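Local coordinates for putative uncharacterized protein PH1404 (Pyrococcus horikoshii, PDB 3AF6), which probably terminates transcription as a zinc-dependent ribonuclease of the metallo-beta-lactamase superfamily, cleaving the nascent RNA as it leaves RNA polymerase, at residues A[186-191]-A[208-213]; A[158-163]-A[315-320]; A[454-459]-A[494-499]. All coordinates share one frame; numbering follows the deposited sequence.

In the fold
From the N terminus, the chain passes the KH modules and reaches helix 151-161, whose end forms the first half of contact 2. It then enters the metallo-beta-lactamase domain through the hairpin 189-193/204-209, where contact 1 (186-191 with 208-213) closes a short loop. Only after helix 310-319 is reached does contact 2 (158-163 with 315-320) close, so the hairpin lies within its long loop and the KH region is tied to the nuclease core. Contact 3 (454-459 with 494-499) follows in series, joining the edge strand 497-499 of the beta-CASP sheet to its neighbour 456-459. Contacts 1 and 3 lie on opposite sides of the chain's centre, their own centres about 51 Å apart.

Contact 1 of 3, residues A[186-191]-A[208-213]; sequences SRWIRI and QTDESF
Arg-190 and Gln-208 form an antiparallel hydrogen-bonded pair, with Arg-190 N donating to Gln-208 O at 2.8 Å and Gln-208 N returning a bond to Arg-190 O at 2.7 Å. Their side chains share one face of the sheet and lean over Thr-647 of the neighbouring strand 647-649. There Arg-190 NH1 makes a weak hydrogen bond to Gln-208 OE1 (2.7 Å), strongly bent at the hydrogen (118°), the guanidinium and amide planes standing 65° apart. The indole of Trp-188 lies over the backbone where 208-213 begins to turn: Thr-209 C sits 3.4 Å above its plane, offset toward the rim, and Asp-210 N lies over the same face, while Gln-208 CB meets the ring at its edge. A chi1 of 47° sets CG between the backbone N and the carbonyl carbon and swings the ring over this peptide. Asp-210 reaches back with its carboxylate: OD2 accepts Arg-187 N at 3.0 Å from above the carboxylate plane, and OD1 lies against the aliphatic CG of Arg-187 while bonding Tyr-184 OH. On the other face, Ile-189 and Thr-209 run side by side, CG1 of Ile-189 being 4.0 Å from CG2 of Thr-209, and both rest on Ile-355 of the second sheet. Thr-209 OG1 accepts from the backbone N atoms of Glu-211 and Ser-212, an ST turn and ST motif that fix the bend after the strand, and it also bonds Asp-334, as does Ser-186 OG. The result is a beta hairpin at the start of the metallo-beta-lactamase fold, with one face packed into the interior of its beta sandwich.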
loop_
_atom_site.group_PDB
_atom_site.type_symbol
_atom_site.label_atom_id
_atom_site.label_comp_id
_atom_site.label_asym_id
_atom_site.label_seq_id
_atom_site.Cartn_x
_atom_site.Cartn_y
_atom_site.Cartn_z
ATOM N N SER A 186 -14.742 -5.362 -25.150
ATOM C CA SER A 186 -14.247 -4.071 -25.619
ATOM C C SER A 186 -13.842 -3.996 -27.096
ATOM O O SER A 186 -13.289 -4.951 -27.658
ATOM C CB SER A 186 -13.049 -3.655 -24.759
ATOM O OG SER A 186 -13.294 -3.872 -23.379
ATOM N N ARG A 187 -14.107 -2.845 -27.713
ATOM C CA ARG A 187 -13.750 -2.614 -29.110
ATOM C C ARG A 187 -12.276 -2.228 -29.217
ATOM O O ARG A 187 -11.636 -2.454 -30.248
ATOM C CB ARG A 187 -14.607 -1.500 -29.710
ATOM C CG ARG A 187 -16.050 -1.888 -29.995
ATOM C CD ARG A 187 -16.807 -0.725 -30.639
ATOM N NE ARG A 187 -17.702 -1.176 -31.705
ATOM C CZ ARG A 187 -19.027 -1.030 -31.696
ATOM N NH1 ARG A 187 -19.637 -0.439 -30.672
ATOM N NH2 ARG A 187 -19.743 -1.481 -32.719
ATOM N N TRP A 188 -11.744 -1.624 -28.157
ATOM C CA TRP A 188 -10.338 -1.230 -28.136
ATOM C C TRP A 188 -9.833 -1.026 -26.709
ATOM O O TRP A 188 -10.617 -0.950 -25.767
ATOM C CB TRP A 188 -10.089 0.040 -28.985
ATOM C CG TRP A 188 -11.056 1.181 -28.772
ATOM C CD1 TRP A 188 -12.144 1.493 -29.548
ATOM C CD2 TRP A 188 -11.009 2.170 -27.738
ATOM N NE1 TRP A 188 -12.771 2.615 -29.062
ATOM C CE2 TRP A 188 -12.097 3.054 -27.953
ATOM C CE3 TRP A 188 -10.156 2.400 -26.649
ATOM C CZ2 TRP A 188 -12.353 4.151 -27.116
ATOM C CZ3 TRP A 188 -10.411 3.492 -25.812
ATOM C CH2 TRP A 188 -11.499 4.355 -26.054
ATOM N N ILE A 189 -8.518 -0.939 -26.561
ATOM C CA ILE A 189 -7.897 -0.771 -25.254
ATOM C C ILE A 189 -6.628 0.055 -25.433
ATOM O O ILE A 189 -5.814 -0.262 -26.290
ATOM C CB ILE A 189 -7.501 -2.154 -24.658
ATOM C CG1 ILE A 189 -8.728 -3.063 -24.560
ATOM C CG2 ILE A 189 -6.855 -1.971 -23.289
ATOM C CD1 ILE A 189 -8.382 -4.525 -24.422
ATOM N N ARG A 190 -6.453 1.105 -24.635
ATOM C CA ARG A 190 -5.252 1.943 -24.751
ATOM C C ARG A 190 -4.740 2.326 -23.365
ATOM O O ARG A 190 -5.525 2.440 -22.418
ATOM C CB ARG A 190 -5.559 3.253 -25.494
ATOM C CG ARG A 190 -6.660 3.198 -26.523
ATOM C CD ARG A 190 -7.397 4.545 -26.589
ATOM N NE ARG A 190 -6.641 5.581 -27.279
ATOM C CZ ARG A 190 -6.904 6.883 -27.202
ATOM N NH1 ARG A 190 -7.909 7.335 -26.456
ATOM N NH2 ARG A 190 -6.158 7.735 -27.890
ATOM N N ILE A 191 -3.436 2.523 -23.229
ATOM C CA ILE A 191 -2.923 2.953 -21.939
ATOM C C ILE A 191 -2.118 4.231 -22.135
ATOM O O ILE A 191 -1.277 4.331 -23.039
ATOM C CB ILE A 191 -2.050 1.875 -21.229
ATOM C CG1 ILE A 191 -0.852 1.491 -22.087
ATOM C CG2 ILE A 191 -2.895 0.662 -20.899
ATOM C CD1 ILE A 191 0.093 0.493 -21.388
ATOM N N GLN A 208 -7.719 2.764 -20.870
ATOM C CA GLN A 208 -8.954 3.084 -21.581
ATOM C C GLN A 208 -9.498 1.971 -22.461
ATOM O O GLN A 208 -8.737 1.181 -23.042
ATOM C CB GLN A 208 -8.759 4.278 -22.524
ATOM C CG GLN A 208 -7.995 5.462 -21.993
ATOM C CD GLN A 208 -7.634 6.424 -23.109
ATOM O OE1 GLN A 208 -8.484 6.831 -23.890
ATOM N NE2 GLN A 208 -6.364 6.791 -23.185
ATOM N N THR A 209 -10.827 1.951 -22.569
ATOM C CA THR A 209 -11.559 1.053 -23.461
ATOM C C THR A 209 -12.745 1.926 -23.880
ATOM O O THR A 209 -12.964 2.986 -23.299
ATOM C CB THR A 209 -12.106 -0.211 -22.770
ATOM O OG1 THR A 209 -13.175 0.153 -21.888
ATOM C CG2 THR A 209 -11.003 -0.937 -22.012
ATOM N N ASP A 210 -13.497 1.507 -24.886
ATOM C CA ASP A 210 -14.657 2.280 -25.305
ATOM C C ASP A 210 -15.750 2.238 -24.236
ATOM O O ASP A 210 -16.756 2.936 -24.334
ATOM C CB ASP A 210 -15.223 1.746 -26.626
ATOM C CG ASP A 210 -15.532 0.249 -26.585
ATOM O OD1 ASP A 210 -16.510 -0.165 -27.244
ATOM O OD2 ASP A 210 -14.802 -0.520 -25.924
ATOM N N GLU A 211 -15.542 1.435 -23.201
ATOM C CA GLU A 211 -16.549 1.320 -22.163
ATOM C C GLU A 211 -16.110 1.807 -20.800
ATOM O O GLU A 211 -16.948 2.175 -19.983
ATOM C CB GLU A 211 -17.003 -0.140 -22.037
ATOM C CG GLU A 211 -18.157 -0.383 -21.057
ATOM C CD GLU A 211 -19.397 0.455 -21.377
ATOM O OE1 GLU A 211 -19.591 0.801 -22.564
ATOM O OE2 GLU A 211 -20.183 0.756 -20.448
ATOM N N SER A 212 -14.807 1.840 -20.548
ATOM C CA SER A 212 -14.370 2.214 -19.217
ATOM C C SER A 212 -13.059 2.959 -19.089
ATOM O O SER A 212 -12.304 3.114 -20.045
ATOM C CB SER A 212 -14.274 0.953 -18.356
ATOM O OG SER A 212 -15.409 0.128 -18.518
ATOM N N PHE A 213 -12.797 3.380 -17.859
ATOM C CA PHE A 213 -11.586 4.092 -17.521
ATOM C C PHE A 213 -11.175 3.757 -16.091
ATOM O O PHE A 213 -11.994 3.794 -15.159
ATOM C CB PHE A 213 -11.804 5.603 -17.644
ATOM C CG PHE A 213 -11.981 6.069 -19.050
ATOM C CD1 PHE A 213 -10.908 6.057 -19.938
ATOM C CD2 PHE A 213 -13.217 6.538 -19.491
ATOM C CE1 PHE A 213 -11.061 6.511 -21.252
ATOM C CE2 PHE A 213 -13.382 6.995 -20.797
ATOM C CZ PHE A 213 -12.299 6.982 -21.683
#

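Contact 2 of 3, residues A[158-163]-A[315-320]; sequences QILQTE and EVIKHT
Lys-318 leaves its helix with CG anti to the carbonyl carbon (chi1 -69°) and then bends at chi3 (62°), while Glu-163 folds at chi2 (-85°), and these turns bring ammonium and carboxylate together. The two side chains cross at about a right angle, with Lys-318 NZ 3.3 Å from Glu-163 OE1 in a salt bridge whose hydrogen bond is weak. The same NZ is 3.5 Å from OE2 of Glu-315, one turn earlier in its own helix, in an equally loose salt bridge, its hydrogen bond also weak. Asp-166 adds a long, weak ion pair with the same NZ, but its carboxylate also lies close to that of Glu-163, so the lysine probably offsets some repulsion. Beside the charges the contact is apolar. CD1 of Ile-159 touches CD1 of Ile-317 at 3.7 Å, and CD1 of Leu-160 meets CG2 of Ile-317 at 3.5 Å, so that Ile-317 presents a separate branch to each partner. CG2 of Ile-159 also lies against CG of Lys-318, at 3.9 Å. Together they form a small interhelical contact with a salt-bridge network alongside, joining the C-terminal ends of helix 151-161 from the KH region and helix 310-319 from the metallo-beta-lactamase domain.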
loop_
_atom_site.group_PDB
_atom_site.type_symbol
_atom_site.label_atom_id
_atom_site.label_comp_id
_atom_site.label_asym_id
_atom_site.label_seq_id
_atom_site.Cartn_x
_atom_site.Cartn_y
_atom_site.Cartn_z
ATOM N N GLN A 158 -12.767 4.036 13.199
ATOM C CA GLN A 158 -13.633 5.065 13.763
ATOM C C GLN A 158 -14.437 5.747 12.658
ATOM O O GLN A 158 -15.646 5.936 12.780
ATOM C CB GLN A 158 -12.777 6.108 14.496
ATOM C CG GLN A 158 -13.561 7.201 15.212
ATOM C CD GLN A 158 -14.186 6.723 16.513
ATOM O OE1 GLN A 158 -14.996 5.792 16.527
ATOM N NE2 GLN A 158 -13.807 7.361 17.617
ATOM N N ILE A 159 -13.750 6.109 11.578
ATOM C CA ILE A 159 -14.377 6.783 10.444
ATOM C C ILE A 159 -15.390 5.897 9.735
ATOM O O ILE A 159 -16.461 6.356 9.343
ATOM C CB ILE A 159 -13.312 7.249 9.430
ATOM C CG1 ILE A 159 -12.415 8.299 10.082
ATOM C CG2 ILE A 159 -13.978 7.814 8.191
ATOM C CD1 ILE A 159 -11.223 8.676 9.267
ATOM N N LEU A 160 -15.052 4.624 9.581
ATOM C CA LEU A 160 -15.941 3.682 8.916
ATOM C C LEU A 160 -17.224 3.388 9.687
ATOM O O LEU A 160 -18.288 3.260 9.083
ATOM C CB LEU A 160 -15.197 2.375 8.628
ATOM C CG LEU A 160 -14.684 2.172 7.197
ATOM C CD1 LEU A 160 -14.045 3.443 6.672
ATOM C CD2 LEU A 160 -13.697 1.020 7.184
ATOM N N GLN A 161 -17.134 3.286 11.012
ATOM C CA GLN A 161 -18.320 2.995 11.813
ATOM C C GLN A 161 -19.184 4.224 12.088
ATOM O O GLN A 161 -20.402 4.111 12.219
ATOM C CB GLN A 161 -17.932 2.318 13.135
ATOM C CG GLN A 161 -16.941 3.092 13.997
ATOM C CD GLN A 161 -16.693 2.439 15.364
ATOM O OE1 GLN A 161 -15.782 2.838 16.103
ATOM N NE2 GLN A 161 -17.509 1.439 15.706
ATOM N N THR A 162 -18.563 5.396 12.165
ATOM C CA THR A 162 -19.317 6.618 12.424
ATOM C C THR A 162 -19.730 7.288 11.122
ATOM O O THR A 162 -20.092 8.464 11.106
ATOM C CB THR A 162 -18.497 7.631 13.258
ATOM O OG1 THR A 162 -17.303 7.977 12.550
ATOM C CG2 THR A 162 -18.125 7.038 14.611
ATOM N N GLU A 163 -19.672 6.533 10.030
ATOM C CA GLU A 163 -20.032 7.048 8.713
ATOM C C GLU A 163 -20.792 5.983 7.936
ATOM O O GLU A 163 -20.935 6.085 6.720
ATOM C CB GLU A 163 -18.774 7.428 7.928
ATOM C CG GLU A 163 -18.034 8.676 8.404
ATOM C CD GLU A 163 -18.604 9.956 7.818
ATOM O OE1 GLU A 163 -17.852 10.953 7.712
ATOM O OE2 GLU A 163 -19.804 9.967 7.468
ATOM N N GLU A 315 -11.686 11.332 3.072
ATOM C CA GLU A 315 -12.460 10.957 1.895
ATOM C C GLU A 315 -11.863 9.718 1.217
ATOM O O GLU A 315 -12.593 8.832 0.776
ATOM C CB GLU A 315 -12.521 12.125 0.905
ATOM C CG GLU A 315 -13.498 13.210 1.309
ATOM C CD GLU A 315 -14.901 12.661 1.496
ATOM O OE1 GLU A 315 -15.381 11.969 0.578
ATOM O OE2 GLU A 315 -15.526 12.912 2.554
ATOM N N VAL A 316 -10.534 9.669 1.141
ATOM C CA VAL A 316 -9.837 8.540 0.544
ATOM C C VAL A 316 -10.327 7.284 1.239
ATOM O O VAL A 316 -10.734 6.306 0.599
ATOM C CB VAL A 316 -8.308 8.647 0.754
ATOM C CG1 VAL A 316 -7.621 7.326 0.398
ATOM C CG2 VAL A 316 -7.752 9.780 -0.084
ATOM N N ILE A 317 -10.287 7.324 2.565
ATOM C CA ILE A 317 -10.725 6.202 3.382
ATOM C C ILE A 317 -12.154 5.814 3.047
ATOM O O ILE A 317 -12.442 4.653 2.762
ATOM C CB ILE A 317 -10.644 6.551 4.878
ATOM C CG1 ILE A 317 -9.184 6.691 5.295
ATOM C CG2 ILE A 317 -11.337 5.483 5.707
ATOM C CD1 ILE A 317 -9.015 7.229 6.696
ATOM N N LYS A 318 -13.041 6.797 3.066
ATOM C CA LYS A 318 -14.443 6.555 2.797
ATOM C C LYS A 318 -14.728 6.015 1.406
ATOM O O LYS A 318 -15.789 5.448 1.173
ATOM C CB LYS A 318 -15.231 7.845 3.049
ATOM C CG LYS A 318 -15.283 8.232 4.533
ATOM C CD LYS A 318 -15.861 9.611 4.758
ATOM C CE LYS A 318 -17.293 9.692 4.265
ATOM N NZ LYS A 318 -17.850 11.069 4.409
ATOM N N HIS A 319 -13.778 6.173 0.487
ATOM C CA HIS A 319 -13.950 5.700 -0.891
ATOM C C HIS A 319 -13.156 4.436 -1.239
ATOM O O HIS A 319 -13.324 3.868 -2.322
ATOM C CB HIS A 319 -13.563 6.795 -1.888
ATOM C CG HIS A 319 -14.614 7.843 -2.079
ATOM N ND1 HIS A 319 -14.855 8.837 -1.154
ATOM C CD2 HIS A 319 -15.480 8.059 -3.099
ATOM C CE1 HIS A 319 -15.822 9.620 -1.596
ATOM N NE2 HIS A 319 -16.220 9.170 -2.772
ATOM N N THR A 320 -12.294 3.997 -0.331
ATOM C CA THR A 320 -11.475 2.820 -0.576
ATOM C C THR A 320 -12.177 1.479 -0.373
ATOM O O THR A 320 -12.838 1.255 0.637
ATOM C CB THR A 320 -10.247 2.843 0.327
ATOM O OG1 THR A 320 -9.591 4.101 0.173
ATOM C CG2 THR A 320 -9.289 1.697 -0.018
#

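Contact 3 of 3, residues A[454-459]-A[494-499]; sequences VPIYLD and SEIFHP
Ile-456 and Phe-497 pair across two parallel strands at the margin of the six-stranded parallel sheet of the beta-CASP domain, 497-499 being its outermost strand on this side. The segments are joined by a connection that includes helices 462-471 and 478-482, so the pair is a beta-alpha-beta unit of neighbouring parallel strands. The register is held by His-498, whose N donates to Ile-456 O at 2.8 Å in an almost straight bond and whose O accepts from Leu-458 N at 3.2 Å.

The side chain of Phe-497 can be followed outward along the face it shares with Ile-456 and Leu-458. Its CB meets CD1 of Leu-458 at 3.7 Å, and CG remains beside that same methyl. With chi1 at -57°, the ring stands beside its own backbone N and alongside Ile-456. CD2 touches two residues, at 3.9 Å from CD2 of Leu-458 and 4.2 Å from CB of Ile-456. Farther out, CE2 approaches CD1 of Ile-456, which in turn touches CD1 of Ile-496. One face of the ring is covered by CG1 of Ile-496, 3.6 Å above its centre. Helix 435-447 packs over this apolar face of the sheet, Met-440 touching both Leu-458 and Phe-497 and Leu-443 touching Ile-456.

On the other face, Tyr-457 and His-498 lie side by side and point the same way. Their rings meet rim to rim, with centroids 5.4 Å apart and planes at 78°, so neither covers the other; the exact spacing is doubtful, since the model places the two rims too close. A chi1 of -176° turns the imidazole of His-498 alongside Tyr-457, and at the far end of that ring NE2 is hydrogen-bonded to OE2 of Glu-505.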
loop_
_atom_site.group_PDB
_atom_site.type_symbol
_atom_site.label_atom_id
_atom_site.label_comp_id
_atom_site.label_asym_id
_atom_site.label_seq_id
_atom_site.Cartn_x
_atom_site.Cartn_y
_atom_site.Cartn_z
ATOM N N VAL A 454 24.965 0.258 21.368
ATOM C CA VAL A 454 24.276 1.546 21.424
ATOM C C VAL A 454 22.794 1.373 21.093
ATOM O O VAL A 454 22.405 0.393 20.467
ATOM C CB VAL A 454 24.899 2.557 20.444
ATOM C CG1 VAL A 454 26.292 2.942 20.912
ATOM C CG2 VAL A 454 24.957 1.956 19.051
ATOM N N PRO A 455 21.948 2.330 21.512
ATOM C CA PRO A 455 20.503 2.271 21.260
ATOM C C PRO A 455 20.111 2.653 19.829
ATOM O O PRO A 455 20.881 3.292 19.109
ATOM C CB PRO A 455 19.951 3.251 22.282
ATOM C CG PRO A 455 20.992 4.338 22.246
ATOM C CD PRO A 455 22.297 3.556 22.255
ATOM N N ILE A 456 18.907 2.262 19.422
ATOM C CA ILE A 456 18.436 2.584 18.080
ATOM C C ILE A 456 17.130 3.372 18.157
ATOM O O ILE A 456 16.095 2.850 18.580
ATOM C CB ILE A 456 18.201 1.307 17.223
ATOM C CG1 ILE A 456 19.423 0.385 17.299
ATOM C CG2 ILE A 456 17.964 1.697 15.762
ATOM C CD1 ILE A 456 19.181 -0.990 16.719
ATOM N N TYR A 457 17.196 4.633 17.739
ATOM C CA TYR A 457 16.037 5.516 17.749
ATOM C C TYR A 457 15.258 5.501 16.435
ATOM O O TYR A 457 15.842 5.549 15.351
ATOM C CB TYR A 457 16.478 6.943 18.059
ATOM C CG TYR A 457 17.113 7.100 19.419
ATOM C CD1 TYR A 457 18.483 7.342 19.548
ATOM C CD2 TYR A 457 16.347 7.014 20.581
ATOM C CE1 TYR A 457 19.068 7.498 20.802
ATOM C CE2 TYR A 457 16.923 7.168 21.835
ATOM C CZ TYR A 457 18.277 7.411 21.939
ATOM O OH TYR A 457 18.839 7.585 23.179
ATOM N N LEU A 458 13.935 5.441 16.546
ATOM C CA LEU A 458 13.055 5.428 15.387
ATOM C C LEU A 458 12.273 6.741 15.382
ATOM O O LEU A 458 11.441 6.981 16.261
ATOM C CB LEU A 458 12.091 4.240 15.484
ATOM C CG LEU A 458 12.709 2.871 15.802
ATOM C CD1 LEU A 458 11.618 1.802 15.757
ATOM C CD2 LEU A 458 13.822 2.544 14.803
ATOM N N ASP A 459 12.523 7.589 14.390
ATOM C CA ASP A 459 11.847 8.879 14.335
ATOM C C ASP A 459 11.118 9.174 13.028
ATOM O O ASP A 459 11.666 8.972 11.946
ATOM C CB ASP A 459 12.871 9.992 14.578
ATOM C CG ASP A 459 12.276 11.191 15.287
ATOM O OD1 ASP A 459 11.028 11.308 15.318
ATOM O OD2 ASP A 459 13.064 12.015 15.804
ATOM N N SER A 494 10.918 -5.886 19.966
ATOM C CA SER A 494 12.263 -5.874 20.537
ATOM C C SER A 494 12.543 -4.615 21.349
ATOM O O SER A 494 12.427 -3.491 20.844
ATOM C CB SER A 494 13.308 -6.010 19.432
ATOM O OG SER A 494 14.616 -5.879 19.961
ATOM N N GLU A 495 12.920 -4.810 22.611
ATOM C CA GLU A 495 13.201 -3.691 23.498
ATOM C C GLU A 495 14.482 -2.940 23.124
ATOM O O GLU A 495 15.035 -2.202 23.942
ATOM C CB GLU A 495 13.275 -4.174 24.957
ATOM C CG GLU A 495 14.434 -5.124 25.281
ATOM C CD GLU A 495 14.480 -5.526 26.761
ATOM O OE1 GLU A 495 13.536 -6.202 27.231
ATOM O OE2 GLU A 495 15.459 -5.164 27.457
ATOM N N ILE A 496 14.939 -3.111 21.886
ATOM C CA ILE A 496 16.155 -2.446 21.423
ATOM C C ILE A 496 15.845 -1.163 20.653
ATOM O O ILE A 496 16.719 -0.317 20.445
ATOM C CB ILE A 496 16.975 -3.368 20.514
ATOM C CG1 ILE A 496 16.264 -3.542 19.171
ATOM C CG2 ILE A 496 17.153 -4.719 21.190
ATOM C CD1 ILE A 496 17.090 -4.252 18.137
ATOM N N PHE A 497 14.599 -1.030 20.216
ATOM C CA PHE A 497 14.179 0.159 19.487
ATOM C C PHE A 497 13.512 1.140 20.442
ATOM O O PHE A 497 12.607 0.777 21.200
ATOM C CB PHE A 497 13.188 -0.203 18.376
ATOM C CG PHE A 497 13.708 -1.214 17.402
ATOM C CD1 PHE A 497 13.175 -2.503 17.370
ATOM C CD2 PHE A 497 14.737 -0.888 16.522
ATOM C CE1 PHE A 497 13.663 -3.452 16.475
ATOM C CE2 PHE A 497 15.232 -1.829 15.624
ATOM C CZ PHE A 497 14.695 -3.113 15.600
ATOM N N HIS A 498 13.971 2.386 20.404
ATOM C CA HIS A 498 13.410 3.432 21.244
ATOM C C HIS A 498 12.728 4.465 20.351
ATOM O O HIS A 498 13.390 5.266 19.687
ATOM C CB HIS A 498 14.506 4.114 22.064
ATOM C CG HIS A 498 13.988 5.136 23.028
ATOM N ND1 HIS A 498 13.291 4.799 24.168
ATOM C CD2 HIS A 498 14.061 6.490 23.019
ATOM C CE1 HIS A 498 12.963 5.899 24.823
ATOM N NE2 HIS A 498 13.418 6.939 24.147
ATOM N N PRO A 499 11.392 4.447 20.310
ATOM C CA PRO A 499 10.643 5.399 19.487
ATOM C C PRO A 499 10.842 6.803 20.025
ATOM O O PRO A 499 10.552 7.054 21.192
ATOM C CB PRO A 499 9.196 4.943 19.658
ATOM C CG PRO A 499 9.325 3.487 19.984
ATOM C CD PRO A 499 10.492 3.465 20.928
#